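Local coordinates for secretory-abundant heat soluble protein 1 (Ramazzottius varieornatus, PDB 5XN9), which acts as a secreted molecular shield under water deficiency, forming a non-crystalline amorphous solid on drying that supports desiccation tolerance, at residues Q34-H43 with H54-N62; N115-Y123 with A130-S138. One frame throughout, in Å; residues are numbered along the deposited sequence.

Contact 1: residues Q34-H43 with H54-N62. With MG (magnesium ion), chain C.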
ATOM      1  N   GLN A  34      15.761  -9.018   3.215  1.00 69.21           N
ATOM      2  CA  GLN A  34      15.351  -8.514   1.917  1.00 63.31           C
ATOM      3  C   GLN A  34      14.119  -7.624   1.952  1.00 57.18           C
ATOM      4  O   GLN A  34      13.842  -6.951   0.957  1.00 55.49           O
ATOM      5  CB  GLN A  34      15.115  -9.673   0.934  1.00 65.25           C
ATOM      6  CG  GLN A  34      16.397 -10.243   0.346  1.00 67.26           C
ATOM      7  CD  GLN A  34      16.470 -11.755   0.438  1.00 68.73           C
ATOM      8  OE1 GLN A  34      15.494 -12.419   0.797  1.00 71.86           O
ATOM      9  NE2 GLN A  34      17.635 -12.309   0.117  1.00 66.20           N
ATOM     10  N   TYR A  35      13.377  -7.588   3.055  1.00 52.80           N
ATOM     11  CA  TYR A  35      12.143  -6.820   3.098  1.00 51.80           C
ATOM     12  C   TYR A  35      12.069  -5.816   4.235  1.00 51.98           C
ATOM     13  O   TYR A  35      11.138  -5.003   4.252  1.00 51.48           O
ATOM     14  CB  TYR A  35      10.923  -7.752   3.134  1.00 52.43           C
ATOM     15  CG  TYR A  35      10.838  -8.603   1.892  1.00 54.46           C
ATOM     16  CD1 TYR A  35      10.201  -8.136   0.751  1.00 55.84           C
ATOM     17  CD2 TYR A  35      11.429  -9.859   1.844  1.00 55.07           C
ATOM     18  CE1 TYR A  35      10.135  -8.903  -0.396  1.00 56.44           C
ATOM     19  CE2 TYR A  35      11.371 -10.632   0.701  1.00 55.71           C
ATOM     20  CZ  TYR A  35      10.723 -10.149  -0.416  1.00 55.43           C
ATOM     21  OH  TYR A  35      10.662 -10.914  -1.556  1.00 54.56           O
ATOM     22  N   GLY A  36      13.011  -5.838   5.171  1.00 52.26           N
ATOM     23  CA  GLY A  36      13.024  -4.891   6.260  1.00 50.66           C
ATOM     24  C   GLY A  36      13.662  -3.577   5.856  1.00 48.42           C
ATOM     25  O   GLY A  36      13.915  -3.293   4.683  1.00 48.23           O
ATOM     26  N   GLY A  37      13.919  -2.759   6.862  1.00 47.03           N
ATOM     27  CA  GLY A  37      14.523  -1.473   6.610  1.00 46.23           C
ATOM     28  C   GLY A  37      13.515  -0.469   6.083  1.00 46.17           C
ATOM     29  O   GLY A  37      12.294  -0.637   6.183  1.00 48.72           O
ATOM     30  N   ASN A  38      14.051   0.601   5.496  1.00 41.72           N
ATOM     31  CA  ASN A  38      13.247   1.725   5.049  1.00 40.45           C
ATOM     32  C   ASN A  38      13.765   2.169   3.679  1.00 39.95           C
ATOM     33  O   ASN A  38      14.397   3.210   3.528  1.00 47.14           O
ATOM     34  CB  ASN A  38      13.284   2.864   6.069  1.00 38.99           C
ATOM     35  CG  ASN A  38      12.389   4.024   5.688  1.00 42.19           C
ATOM     36  OD1 ASN A  38      11.565   3.916   4.784  1.00 45.71           O
ATOM     37  ND2 ASN A  38      12.547   5.144   6.383  1.00 42.15           N
ATOM     38  N   HIS A  39      13.493   1.364   2.659  1.00 33.32           N
ATOM     39  CA  HIS A  39      13.927   1.705   1.313  1.00 32.17           C
ATOM     40  C   HIS A  39      12.924   2.640   0.661  1.00 26.89           C
ATOM     41  O   HIS A  39      11.713   2.525   0.875  1.00 26.52           O
ATOM     42  CB  HIS A  39      14.107   0.447   0.471  1.00 35.41           C
ATOM     43  CG  HIS A  39      15.295  -0.369   0.872  1.00 39.34           C
ATOM     44  ND1 HIS A  39      16.558  -0.148   0.363  1.00 39.19           N
ATOM     45  CD2 HIS A  39      15.417  -1.388   1.756  1.00 43.24           C
ATOM     46  CE1 HIS A  39      17.403  -1.005   0.907  1.00 42.55           C
ATOM     47  NE2 HIS A  39      16.737  -1.767   1.758  1.00 44.54           N
ATOM     48  N   LYS A  40      13.441   3.573  -0.137  1.00 26.43           N
ATOM     49  CA  LYS A  40      12.610   4.573  -0.794  1.00 24.10           C
ATOM     50  C   LYS A  40      11.499   3.912  -1.599  1.00 21.83           C
ATOM     51  O   LYS A  40      11.752   3.073  -2.471  1.00 21.88           O
ATOM     52  CB  LYS A  40      13.492   5.432  -1.702  1.00 28.03           C
ATOM     53  CG  LYS A  40      12.758   6.522  -2.460  1.00 32.51           C
ATOM     54  CD  LYS A  40      12.081   7.504  -1.530  1.00 38.25           C
ATOM     55  CE  LYS A  40      13.079   8.271  -0.682  1.00 40.65           C
ATOM     56  NZ  LYS A  40      12.432   9.437  -0.017  1.00 41.97           N
ATOM     57  N   THR A  41      10.267   4.297  -1.291  1.00 20.59           N
ATOM     58  CA  THR A  41       9.075   3.673  -1.841  1.00 20.22           C
ATOM     59  C   THR A  41       8.155   4.768  -2.348  1.00 19.74           C
ATOM     60  O   THR A  41       8.007   5.812  -1.704  1.00 21.53           O
ATOM     61  CB  THR A  41       8.353   2.855  -0.750  1.00 21.10           C
ATOM     62  OG1 THR A  41       9.240   1.836  -0.263  1.00 23.63           O
ATOM     63  CG2 THR A  41       7.054   2.215  -1.270  1.00 21.48           C
ATOM     64  N   PHE A  42       7.542   4.528  -3.500  1.00 19.32           N
ATOM     65  CA  PHE A  42       6.609   5.465  -4.100  1.00 19.55           C
ATOM     66  C   PHE A  42       5.251   4.796  -4.266  1.00 18.54           C
ATOM     67  O   PHE A  42       5.165   3.638  -4.691  1.00 20.18           O
ATOM     68  CB  PHE A  42       7.112   5.930  -5.470  1.00 22.01           C
ATOM     69  CG  PHE A  42       8.428   6.631  -5.420  1.00 23.07           C
ATOM     70  CD1 PHE A  42       9.611   5.912  -5.475  1.00 25.38           C
ATOM     71  CD2 PHE A  42       8.487   8.011  -5.325  1.00 24.02           C
ATOM     72  CE1 PHE A  42      10.842   6.563  -5.428  1.00 26.97           C
ATOM     73  CE2 PHE A  42       9.705   8.668  -5.282  1.00 26.43           C
ATOM     74  CZ  PHE A  42      10.886   7.943  -5.330  1.00 27.82           C
ATOM     75  N   HIS A  43       4.198   5.528  -3.921  1.00 18.93           N
ATOM     76  CA  HIS A  43       2.820   5.148  -4.215  1.00 17.66           C
ATOM     77  C   HIS A  43       2.238   6.235  -5.095  1.00 19.66           C
ATOM     78  O   HIS A  43       2.240   7.408  -4.712  1.00 22.06           O
ATOM     79  CB  HIS A  43       1.969   5.053  -2.944  1.00 19.22           C
ATOM     80  CG  HIS A  43       2.317   3.891  -2.073  1.00 19.33           C
ATOM     81  ND1 HIS A  43       1.826   2.625  -2.301  1.00 21.46           N
ATOM     82  CD2 HIS A  43       3.120   3.795  -0.987  1.00 21.62           C
ATOM     83  CE1 HIS A  43       2.310   1.798  -1.392  1.00 21.79           C
ATOM     84  NE2 HIS A  43       3.093   2.485  -0.580  1.00 21.94           N
ATOM     85  N   HIS A  54      -3.062   2.098  -8.992  1.00 17.38           N
ATOM     86  CA  HIS A  54      -2.215   2.266  -7.825  1.00 17.09           C
ATOM     87  C   HIS A  54      -0.888   1.635  -8.208  1.00 16.46           C
ATOM     88  O   HIS A  54      -0.792   0.405  -8.341  1.00 18.74           O
ATOM     89  CB  HIS A  54      -2.823   1.571  -6.611  1.00 16.63           C
ATOM     90  CG  HIS A  54      -1.960   1.637  -5.399  1.00 17.07           C
ATOM     91  ND1 HIS A  54      -2.222   0.906  -4.261  1.00 20.64           N
ATOM     92  CD2 HIS A  54      -0.845   2.362  -5.140  1.00 17.84           C
ATOM     93  CE1 HIS A  54      -1.295   1.165  -3.356  1.00 21.59           C
ATOM     94  NE2 HIS A  54      -0.451   2.047  -3.863  1.00 19.66           N
ATOM     95  N   GLN A  55       0.126   2.463  -8.436  1.00 17.14           N
ATOM     96  CA  GLN A  55       1.441   1.970  -8.797  1.00 17.18           C
ATOM     97  C   GLN A  55       2.338   2.052  -7.574  1.00 17.08           C
ATOM     98  O   GLN A  55       2.490   3.125  -6.978  1.00 18.32           O
ATOM     99  CB  GLN A  55       2.038   2.781  -9.941  1.00 20.26           C
ATOM    100  CG  GLN A  55       3.357   2.231 -10.430  1.00 23.97           C
ATOM    101  CD  GLN A  55       4.060   3.215 -11.318  1.00 29.55           C
ATOM    102  OE1 GLN A  55       4.719   4.136 -10.837  1.00 32.66           O
ATOM    103  NE2 GLN A  55       3.905   3.048 -12.624  1.00 34.19           N
ATOM    104  N   ILE A  56       2.903   0.915  -7.190  0.57 17.50           N
ATOM    105  CA  ILE A  56       3.867   0.826  -6.103  0.57 18.50           C
ATOM    106  C   ILE A  56       5.232   0.625  -6.739  0.57 18.25           C
ATOM    107  O   ILE A  56       5.382  -0.211  -7.638  0.57 19.68           O
ATOM    108  CB  ILE A  56       3.534  -0.348  -5.163  0.57 21.12           C
ATOM    109  CG1 ILE A  56       2.116  -0.203  -4.588  0.57 24.34           C
ATOM    110  CG2 ILE A  56       4.580  -0.473  -4.059  0.57 24.44           C
ATOM    111  CD1 ILE A  56       1.023  -0.892  -5.412  0.57 26.39           C
ATOM    112  N   SER A  57       6.221   1.393  -6.299  1.00 19.18           N
ATOM    113  CA  SER A  57       7.577   1.181  -6.782  1.00 20.58           C
ATOM    114  C   SER A  57       8.586   1.284  -5.646  1.00 20.05           C
ATOM    115  O   SER A  57       8.483   2.160  -4.785  1.00 20.93           O
ATOM    116  CB  SER A  57       7.933   2.151  -7.901  1.00 26.90           C
ATOM    117  OG  SER A  57       7.834   3.475  -7.445  1.00 31.39           O
ATOM    118  N   VAL A  58       9.557   0.374  -5.655  1.00 19.50           N
ATOM    119  CA  VAL A  58      10.700   0.432  -4.748  1.00 20.20           C
ATOM    120  C   VAL A  58      11.936   0.299  -5.629  1.00 19.81           C
ATOM    121  O   VAL A  58      12.372  -0.823  -5.925  1.00 20.24           O
ATOM    122  CB  VAL A  58      10.647  -0.659  -3.664  1.00 21.98           C
ATOM    123  CG1 VAL A  58      11.788  -0.448  -2.662  1.00 23.44           C
ATOM    124  CG2 VAL A  58       9.292  -0.658  -2.954  1.00 23.67           C
ATOM    125  N   PRO A  59      12.497   1.410  -6.108  1.00 20.56           N
ATOM    126  CA  PRO A  59      13.565   1.310  -7.116  1.00 23.08           C
ATOM    127  C   PRO A  59      14.795   0.539  -6.661  1.00 19.45           C
ATOM    128  O   PRO A  59      15.369  -0.201  -7.472  1.00 21.73           O
ATOM    129  CB  PRO A  59      13.872   2.776  -7.439  1.00 25.81           C
ATOM    130  CG  PRO A  59      12.577   3.487  -7.149  1.00 26.21           C
ATOM    131  CD  PRO A  59      12.003   2.789  -5.952  1.00 22.97           C
ATOM    132  N   ASP A  60      15.209   0.669  -5.386  1.00 21.08           N
ATOM    133  CA  ASP A  60      16.375  -0.071  -4.900  1.00 22.59           C
ATOM    134  C   ASP A  60      16.187  -1.562  -5.096  1.00 20.13           C
ATOM    135  O   ASP A  60      17.168  -2.294  -5.287  1.00 21.27           O
ATOM    136  CB  ASP A  60      16.575   0.117  -3.389  1.00 23.66           C
ATOM    137  CG  ASP A  60      17.157   1.459  -3.006  1.00 29.17           C
ATOM    138  OD1 ASP A  60      17.662   2.197  -3.875  1.00 27.67           O
ATOM    139  OD2 ASP A  60      17.156   1.735  -1.776  1.00 31.79           O
ATOM    140  N   LYS A  61      14.937  -2.032  -5.021  0.61 19.72           N
ATOM    141  CA  LYS A  61      14.584  -3.442  -5.106  0.61 20.56           C
ATOM    142  C   LYS A  61      14.057  -3.835  -6.479  0.61 21.50           C
ATOM    143  O   LYS A  61      13.557  -4.952  -6.643  0.61 22.74           O
ATOM    144  CB  LYS A  61      13.550  -3.787  -4.028  0.61 22.53           C
ATOM    145  CG  LYS A  61      14.103  -3.796  -2.603  0.61 26.57           C
ATOM    146  CD  LYS A  61      15.054  -4.947  -2.408  0.61 30.46           C
ATOM    147  CE  LYS A  61      15.457  -5.101  -0.954  0.61 31.10           C
ATOM    148  NZ  LYS A  61      16.272  -6.326  -0.759  0.61 27.93           N
ATOM    149  N   ASN A  62      14.147  -2.944  -7.465  1.00 20.18           N
ATOM    150  CA  ASN A  62      13.729  -3.258  -8.834  1.00 20.49           C
ATOM    151  C   ASN A  62      12.281  -3.724  -8.883  1.00 21.01           C
ATOM    152  O   ASN A  62      11.921  -4.640  -9.625  1.00 23.56           O
ATOM    153  CB  ASN A  62      14.681  -4.279  -9.446  1.00 23.30           C
ATOM    154  CG  ASN A  62      16.093  -3.798  -9.391  1.00 23.47           C
ATOM    155  OD1 ASN A  62      16.956  -4.362  -8.698  1.00 26.80           O
ATOM    156  ND2 ASN A  62      16.325  -2.687 -10.048  1.00 22.80           N
TER
HETATM  157 MG    MG C 201       4.147   1.926   0.911  0.70 25.17          MG
HETATM  158  O   HOH W   1      14.262   2.421  -3.346  1.00 27.00           O
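His43 meets His54 rim to rim, ND1 giving its hydrogen to His54 NE2 in a fairly straight bond of 2.8 Å. The donor lies almost in the plane of the His54 ring, whereas the acceptor sits 15° out of that of His43, the planes inclined. Held at ND1, the ring turns NE2, on its far side, to the magnesium ion at 1.9 Å; Tyr134 is a second protein ligand. His54 is a second-shell residue, its own ND1 bonded to Tyr88; in the modelled conformer CD1 of Ile56 lies over one face of its ring. A leucine in place of His54 would probably leave His43 ND1 and the Tyr88 hydroxyl without their mate, with the metal-binding ring steered less firmly.

Phe42 pairs with Ser57 on the opposite face of the sheet. Their backbones exchange two bonds, Phe42 N to Ser57 O (2.9 Å) and Ser57 N to Phe42 O (3.0 Å), while Ser57 OG comes within 3.2 Å of Phe42 CB. With CG anti to its carbonyl carbon, the phenyl ring reaches along the sheet until CE1 touches Pro59 CG at 3.9 Å.

At the other end Lys61, its chain bent at the second torsion, brings NZ to Gln34 O in one of two conformers, a weak bond of 3.0 Å where helix 32-35 ends. Beside it His39 ND1 donates a nearly straight bond (2.9 Å, 173°) to the anti lone pair of Asp60 OD2, ring and carboxylate standing 88° apart. A water joins Lys40 O to Asp60 N. These contacts tie the segment entering strand 42-48 to the 3-10 turn after strand 51-58, closing the open end of an antiparallel beta hairpin in a barrel of the fatty-acid-binding-protein type.

Contact 2: residues N115-Y123 with A130-S138. With MG (magnesium ion), chain C; ACY (acetic acid), chain L.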
ATOM      1  N   ASN A 115      -3.197  13.416   6.188  1.00 52.23           N
ATOM      2  CA  ASN A 115      -3.317  14.441   7.215  1.00 63.77           C
ATOM      3  C   ASN A 115      -3.140  15.843   6.652  1.00 66.28           C
ATOM      4  O   ASN A 115      -3.084  16.807   7.422  1.00 69.68           O
ATOM      5  CB  ASN A 115      -2.283  14.194   8.318  1.00 70.98           C
ATOM      6  CG  ASN A 115      -2.183  12.727   8.713  1.00 79.11           C
ATOM      7  OD1 ASN A 115      -1.664  11.902   7.959  1.00 80.39           O
ATOM      8  ND2 ASN A 115      -2.671  12.401   9.904  1.00 82.97           N
ATOM      9  N   GLY A 116      -3.068  15.976   5.329  1.00 68.04           N
ATOM     10  CA  GLY A 116      -2.700  17.226   4.698  1.00 69.78           C
ATOM     11  C   GLY A 116      -1.217  17.229   4.397  1.00 73.40           C
ATOM     12  O   GLY A 116      -0.403  17.067   5.311  1.00 75.45           O
ATOM     13  N   ASP A 117      -0.854  17.371   3.116  1.00 73.84           N
ATOM     14  CA  ASP A 117       0.534  17.343   2.652  1.00 73.49           C
ATOM     15  C   ASP A 117       1.188  15.976   2.847  1.00 60.14           C
ATOM     16  O   ASP A 117       2.075  15.587   2.078  1.00 58.91           O
ATOM     17  CB  ASP A 117       1.380  18.428   3.334  1.00 86.21           C
ATOM     18  CG  ASP A 117       0.611  19.715   3.569  1.00 97.13           C
ATOM     19  OD1 ASP A 117       0.012  20.240   2.607  1.00101.37           O
ATOM     20  OD2 ASP A 117       0.604  20.197   4.722  1.00100.46           O
ATOM     21  N   GLU A 118       0.755  15.239   3.865  1.00 49.70           N
ATOM     22  CA  GLU A 118       1.397  14.012   4.304  1.00 45.29           C
ATOM     23  C   GLU A 118       0.401  12.857   4.259  1.00 37.45           C
ATOM     24  O   GLU A 118      -0.800  13.038   4.478  1.00 39.37           O
ATOM     25  CB  GLU A 118       1.959  14.217   5.719  1.00 50.43           C
ATOM     26  CG  GLU A 118       1.879  13.039   6.669  1.00 56.82           C
ATOM     27  CD  GLU A 118       2.459  13.378   8.032  1.00 64.67           C
ATOM     28  OE1 GLU A 118       3.650  13.756   8.096  1.00 66.12           O
ATOM     29  OE2 GLU A 118       1.722  13.286   9.036  1.00 67.43           O
ATOM     30  N   LEU A 119       0.900  11.667   3.942  1.00 30.29           N
ATOM     31  CA  LEU A 119       0.077  10.466   3.920  1.00 27.99           C
ATOM     32  C   LEU A 119       0.634   9.480   4.935  1.00 27.93           C
ATOM     33  O   LEU A 119       1.822   9.142   4.890  1.00 28.48           O
ATOM     34  CB  LEU A 119       0.052   9.829   2.522  1.00 28.36           C
ATOM     35  CG  LEU A 119      -0.958   8.699   2.309  1.00 30.80           C
ATOM     36  CD1 LEU A 119      -1.370   8.640   0.849  1.00 33.86           C
ATOM     37  CD2 LEU A 119      -0.377   7.371   2.744  1.00 33.80           C
ATOM     38  N   GLU A 120      -0.232   9.002   5.824  0.75 30.04           N
ATOM     39  CA  GLU A 120       0.126   8.005   6.823  0.75 30.86           C
ATOM     40  C   GLU A 120      -0.432   6.659   6.371  0.75 28.48           C
ATOM     41  O   GLU A 120      -1.644   6.525   6.179  0.75 27.30           O
ATOM     42  CB  GLU A 120      -0.463   8.404   8.177  0.75 38.95           C
ATOM     43  CG  GLU A 120      -0.077   7.506   9.344  0.75 46.54           C
ATOM     44  CD  GLU A 120      -0.652   7.985  10.672  0.75 56.09           C
ATOM     45  OE1 GLU A 120      -1.198   7.145  11.422  0.75 58.65           O
ATOM     46  OE2 GLU A 120      -0.562   9.197  10.968  0.75 59.98           O
ATOM     47  N   LYS A 121       0.447   5.679   6.173  1.00 24.71           N
ATOM     48  CA  LYS A 121       0.030   4.335   5.800  1.00 25.37           C
ATOM     49  C   LYS A 121       0.146   3.427   7.012  1.00 26.05           C
ATOM     50  O   LYS A 121       1.189   3.390   7.673  1.00 28.14           O
ATOM     51  CB  LYS A 121       0.846   3.763   4.642  1.00 28.25           C
ATOM     52  CG  LYS A 121       0.293   2.434   4.157  1.00 32.82           C
ATOM     53  CD  LYS A 121       0.870   2.008   2.817  1.00 36.27           C
ATOM     54  CE  LYS A 121       0.305   0.665   2.426  1.00 40.44           C
ATOM     55  NZ  LYS A 121       0.990   0.094   1.239  1.00 42.24           N
ATOM     56  N   THR A 122      -0.932   2.717   7.311  1.00 25.80           N
ATOM     57  CA  THR A 122      -0.968   1.773   8.415  1.00 27.47           C
ATOM     58  C   THR A 122      -1.086   0.371   7.841  1.00 26.14           C
ATOM     59  O   THR A 122      -1.884   0.133   6.930  1.00 26.05           O
ATOM     60  CB  THR A 122      -2.152   2.076   9.330  1.00 31.51           C
ATOM     61  OG1 THR A 122      -2.032   3.414   9.827  1.00 34.56           O
ATOM     62  CG2 THR A 122      -2.172   1.114  10.503  1.00 32.77           C
ATOM     63  N   TYR A 123      -0.279  -0.542   8.363  1.00 28.34           N
ATOM     64  CA  TYR A 123      -0.223  -1.922   7.908  1.00 28.63           C
ATOM     65  C   TYR A 123      -0.567  -2.775   9.113  1.00 26.82           C
ATOM     66  O   TYR A 123       0.037  -2.607  10.175  1.00 31.10           O
ATOM     67  CB  TYR A 123       1.208  -2.284   7.474  1.00 30.12           C
ATOM     68  CG  TYR A 123       1.909  -1.309   6.530  1.00 31.65           C
ATOM     69  CD1 TYR A 123       2.363  -0.068   6.976  1.00 32.99           C
ATOM     70  CD2 TYR A 123       2.156  -1.652   5.216  1.00 31.65           C
ATOM     71  CE1 TYR A 123       3.009   0.812   6.130  1.00 35.05           C
ATOM     72  CE2 TYR A 123       2.815  -0.780   4.356  1.00 33.78           C
ATOM     73  CZ  TYR A 123       3.238   0.452   4.818  1.00 34.99           C
ATOM     74  OH  TYR A 123       3.891   1.325   3.971  1.00 36.30           O
ATOM     75  N   ALA A 130       1.974  -1.659  11.904  1.00 33.25           N
ATOM     76  CA  ALA A 130       3.096  -0.803  11.555  1.00 31.81           C
ATOM     77  C   ALA A 130       2.579   0.440  10.848  1.00 30.96           C
ATOM     78  O   ALA A 130       1.454   0.474  10.342  1.00 29.69           O
ATOM     79  CB  ALA A 130       4.123  -1.522  10.680  1.00 32.59           C
ATOM     80  N   LYS A 131       3.418   1.471  10.817  1.00 28.31           N
ATOM     81  CA  LYS A 131       3.050   2.712  10.166  1.00 29.13           C
ATOM     82  C   LYS A 131       4.230   3.245   9.380  1.00 27.67           C
ATOM     83  O   LYS A 131       5.394   3.051   9.750  1.00 29.48           O
ATOM     84  CB  LYS A 131       2.600   3.761  11.177  1.00 33.16           C
ATOM     85  CG  LYS A 131       1.224   3.493  11.749  1.00 38.58           C
ATOM     86  CD  LYS A 131       0.878   4.511  12.807  1.00 42.54           C
ATOM     87  CE  LYS A 131      -0.530   4.297  13.322  1.00 44.32           C
ATOM     88  NZ  LYS A 131      -1.520   4.677  12.294  1.00 43.42           N
ATOM     89  N   ARG A 132       3.915   3.937   8.296  1.00 27.75           N
ATOM     90  CA  ARG A 132       4.934   4.573   7.491  1.00 26.68           C
ATOM     91  C   ARG A 132       4.358   5.877   6.971  1.00 27.41           C
ATOM     92  O   ARG A 132       3.178   5.938   6.629  1.00 26.78           O
ATOM     93  CB  ARG A 132       5.288   3.640   6.350  1.00 31.18           C
ATOM     94  CG  ARG A 132       6.623   3.858   5.836  1.00 33.89           C
ATOM     95  CD  ARG A 132       7.003   2.800   4.866  1.00 33.67           C
ATOM     96  NE  ARG A 132       8.319   3.114   4.377  1.00 33.18           N
ATOM     97  CZ  ARG A 132       8.841   2.615   3.273  1.00 32.28           C
ATOM     98  NH1 ARG A 132       8.143   1.766   2.524  1.00 34.15           N
ATOM     99  NH2 ARG A 132      10.057   2.980   2.927  1.00 33.04           N
ATOM    100  N   TRP A 133       5.175   6.928   6.949  1.00 25.41           N
ATOM    101  CA  TRP A 133       4.710   8.242   6.534  1.00 26.44           C
ATOM    102  C   TRP A 133       5.310   8.617   5.190  1.00 23.99           C
ATOM    103  O   TRP A 133       6.495   8.366   4.934  1.00 27.69           O
ATOM    104  CB  TRP A 133       5.028   9.301   7.585  1.00 28.37           C
ATOM    105  CG  TRP A 133       4.131   9.162   8.771  1.00 31.26           C
ATOM    106  CD1 TRP A 133       2.966   9.836   8.997  1.00 33.40           C
ATOM    107  CD2 TRP A 133       4.293   8.260   9.874  1.00 32.42           C
ATOM    108  NE1 TRP A 133       2.405   9.428  10.181  1.00 36.18           N
ATOM    109  CE2 TRP A 133       3.196   8.458  10.737  1.00 34.22           C
ATOM    110  CE3 TRP A 133       5.260   7.310  10.218  1.00 31.97           C
ATOM    111  CZ2 TRP A 133       3.044   7.748  11.928  1.00 34.94           C
ATOM    112  CZ3 TRP A 133       5.106   6.604  11.400  1.00 34.80           C
ATOM    113  CH2 TRP A 133       4.008   6.830  12.242  1.00 35.66           C
ATOM    114  N   TYR A 134       4.476   9.207   4.334  1.00 25.12           N
ATOM    115  CA  TYR A 134       4.842   9.602   2.984  1.00 23.96           C
ATOM    116  C   TYR A 134       4.575  11.090   2.799  1.00 25.07           C
ATOM    117  O   TYR A 134       3.702  11.668   3.451  1.00 28.33           O
ATOM    118  CB  TYR A 134       4.000   8.821   1.958  1.00 22.82           C
ATOM    119  CG  TYR A 134       4.310   7.345   1.922  1.00 21.10           C
ATOM    120  CD1 TYR A 134       3.849   6.480   2.912  1.00 21.08           C
ATOM    121  CD2 TYR A 134       5.082   6.811   0.901  1.00 21.62           C
ATOM    122  CE1 TYR A 134       4.153   5.138   2.878  1.00 22.69           C
ATOM    123  CE2 TYR A 134       5.390   5.470   0.862  1.00 21.94           C
ATOM    124  CZ  TYR A 134       4.926   4.636   1.853  1.00 23.48           C
ATOM    125  OH  TYR A 134       5.226   3.293   1.826  1.00 27.22           O
ATOM    126  N   LYS A 135       5.323  11.709   1.890  1.00 25.84           N
ATOM    127  CA  LYS A 135       5.117  13.101   1.514  1.00 28.58           C
ATOM    128  C   LYS A 135       4.777  13.181   0.030  1.00 27.74           C
ATOM    129  O   LYS A 135       5.091  12.281  -0.744  1.00 26.78           O
ATOM    130  CB  LYS A 135       6.376  13.926   1.792  1.00 33.53           C
ATOM    131  CG  LYS A 135       7.611  13.402   1.066  1.00 39.39           C
ATOM    132  CD  LYS A 135       8.862  14.202   1.413  1.00 43.65           C
ATOM    133  CE  LYS A 135      10.100  13.599   0.759  1.00 46.07           C
ATOM    134  NZ  LYS A 135      11.345  14.352   1.093  1.00 48.02           N
ATOM    135  N   LYS A 136       4.118  14.267  -0.366  1.00 31.42           N
ATOM    136  CA  LYS A 136       3.873  14.499  -1.786  1.00 35.48           C
ATOM    137  C   LYS A 136       5.196  14.638  -2.530  1.00 41.54           C
ATOM    138  O   LYS A 136       6.139  15.269  -2.043  1.00 42.44           O
ATOM    139  CB  LYS A 136       3.050  15.775  -1.967  1.00 39.91           C
ATOM    140  CG  LYS A 136       1.575  15.619  -1.647  1.00 44.40           C
ATOM    141  CD  LYS A 136       0.808  15.028  -2.825  1.00 48.25           C
ATOM    142  CE  LYS A 136      -0.662  15.432  -2.785  1.00 49.86           C
ATOM    143  NZ  LYS A 136      -1.436  14.934  -3.955  1.00 50.52           N
ATOM    144  N   SER A 137       5.267  14.047  -3.721  1.00 45.20           N
ATOM    145  CA  SER A 137       6.516  14.050  -4.471  1.00 54.54           C
ATOM    146  C   SER A 137       6.821  15.430  -5.046  1.00 68.43           C
ATOM    147  O   SER A 137       5.924  16.174  -5.450  1.00 70.06           O
ATOM    148  CB  SER A 137       6.471  13.018  -5.593  1.00 50.21           C
ATOM    149  OG  SER A 137       6.646  11.717  -5.069  1.00 48.53           O
ATOM    150  N   SER A 138       8.116  15.750  -5.089  1.00 78.59           N
ATOM    151  CA  SER A 138       8.642  17.046  -5.533  1.00 86.22           C
ATOM    152  C   SER A 138       8.088  18.237  -4.745  1.00 92.74           C
ATOM    153  O   SER A 138       8.812  18.854  -3.964  1.00 94.74           O
ATOM    154  CB  SER A 138       8.464  17.253  -7.046  1.00 86.13           C
ATOM    155  OG  SER A 138       7.103  17.201  -7.434  1.00 85.92           O
ATOM    156  OXT SER A 138       6.923  18.616  -4.858  1.00 96.02           O
TER
HETATM  157 MG    MG C 201       4.147   1.926   0.911  0.70 25.17          MG
HETATM  158  C   ACY L 210       4.797  -0.205   1.248  1.00 48.10           C
HETATM  159  O   ACY L 210       5.533   0.034   2.231  1.00 46.78           O
HETATM  160  OXT ACY L 210       3.599   0.146   1.172  1.00 46.58           O
HETATM  161  CH3 ACY L 210       5.382  -0.956   0.087  1.00 48.89           C
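In the modelled conformer of Glu120, OE1 forms a salt bridge with Lys131, NZ meeting it at 2.6 Å nearly along the C-O axis. The lysine chain runs extended, then bends at its last torsion (chi4 -71°), which brings NZ to Thr122 OG1 as well, at 2.8 Å. The other oxygen, OE2, takes a weak bond from Trp133 NE1 at the edge of the indole, the two side chains lying alongside. The Glu118 carboxylate lies beside Trp133 CD1, its OE1 paired with Arg17, which also makes a cation-pi contact with Trp133.

Backbone bonds join Leu119 with Tyr134, Lys121 with Arg132 and Tyr123 with Ala130, two to each pair; the strand directions are 155° apart.

Apolar packing is modest between Leu119 and Tyr134, CB atoms 4.1 Å apart. CE1 of Tyr123 lies against CB of Arg132, and CG of Lys121 rests over one face of the tyrosine ring.

Tyr134 OH (2.0 Å) and OXT of an acetate, probably from the crystallisation liquor, bind the magnesium ion. Lys121 NZ donates to OXT at 2.6 Å; Tyr123 OH (2.7 Å) and Arg132 NH1 (3.1 Å) donate to acetate O, the guanidinium held chiefly by Asn38 through NH2. Lys121, Arg132 and Tyr123 gathered on a carboxylate inside the barrel, with Arg132 and Tyr134 spaced as Arg-x-Tyr on the last strand, recall the headgroup site of fatty-acid-binding proteins.

Overall arrangement
Both contacts join neighbouring strands of the same antiparallel sheet, 42-48 with 51-58 in contact 1 and 118-125 with 128-136 in contact 2; strand 10-19 lies between the two hairpins, and their centres are 14 Å apart. Contact 2 is strand pairing over most of its length, with charged pairs on one face and buried polar groups round the acetate on the other. Contact 1 has just a short ladder, then passes into loop and 3-10 turn held by more exposed polar bonds. They meet on the barrel's inner side at the magnesium ion, to which each supplies one protein ligand, and at Arg132, whose NH2 probably bonds to Asn38 OD1 and His39 O.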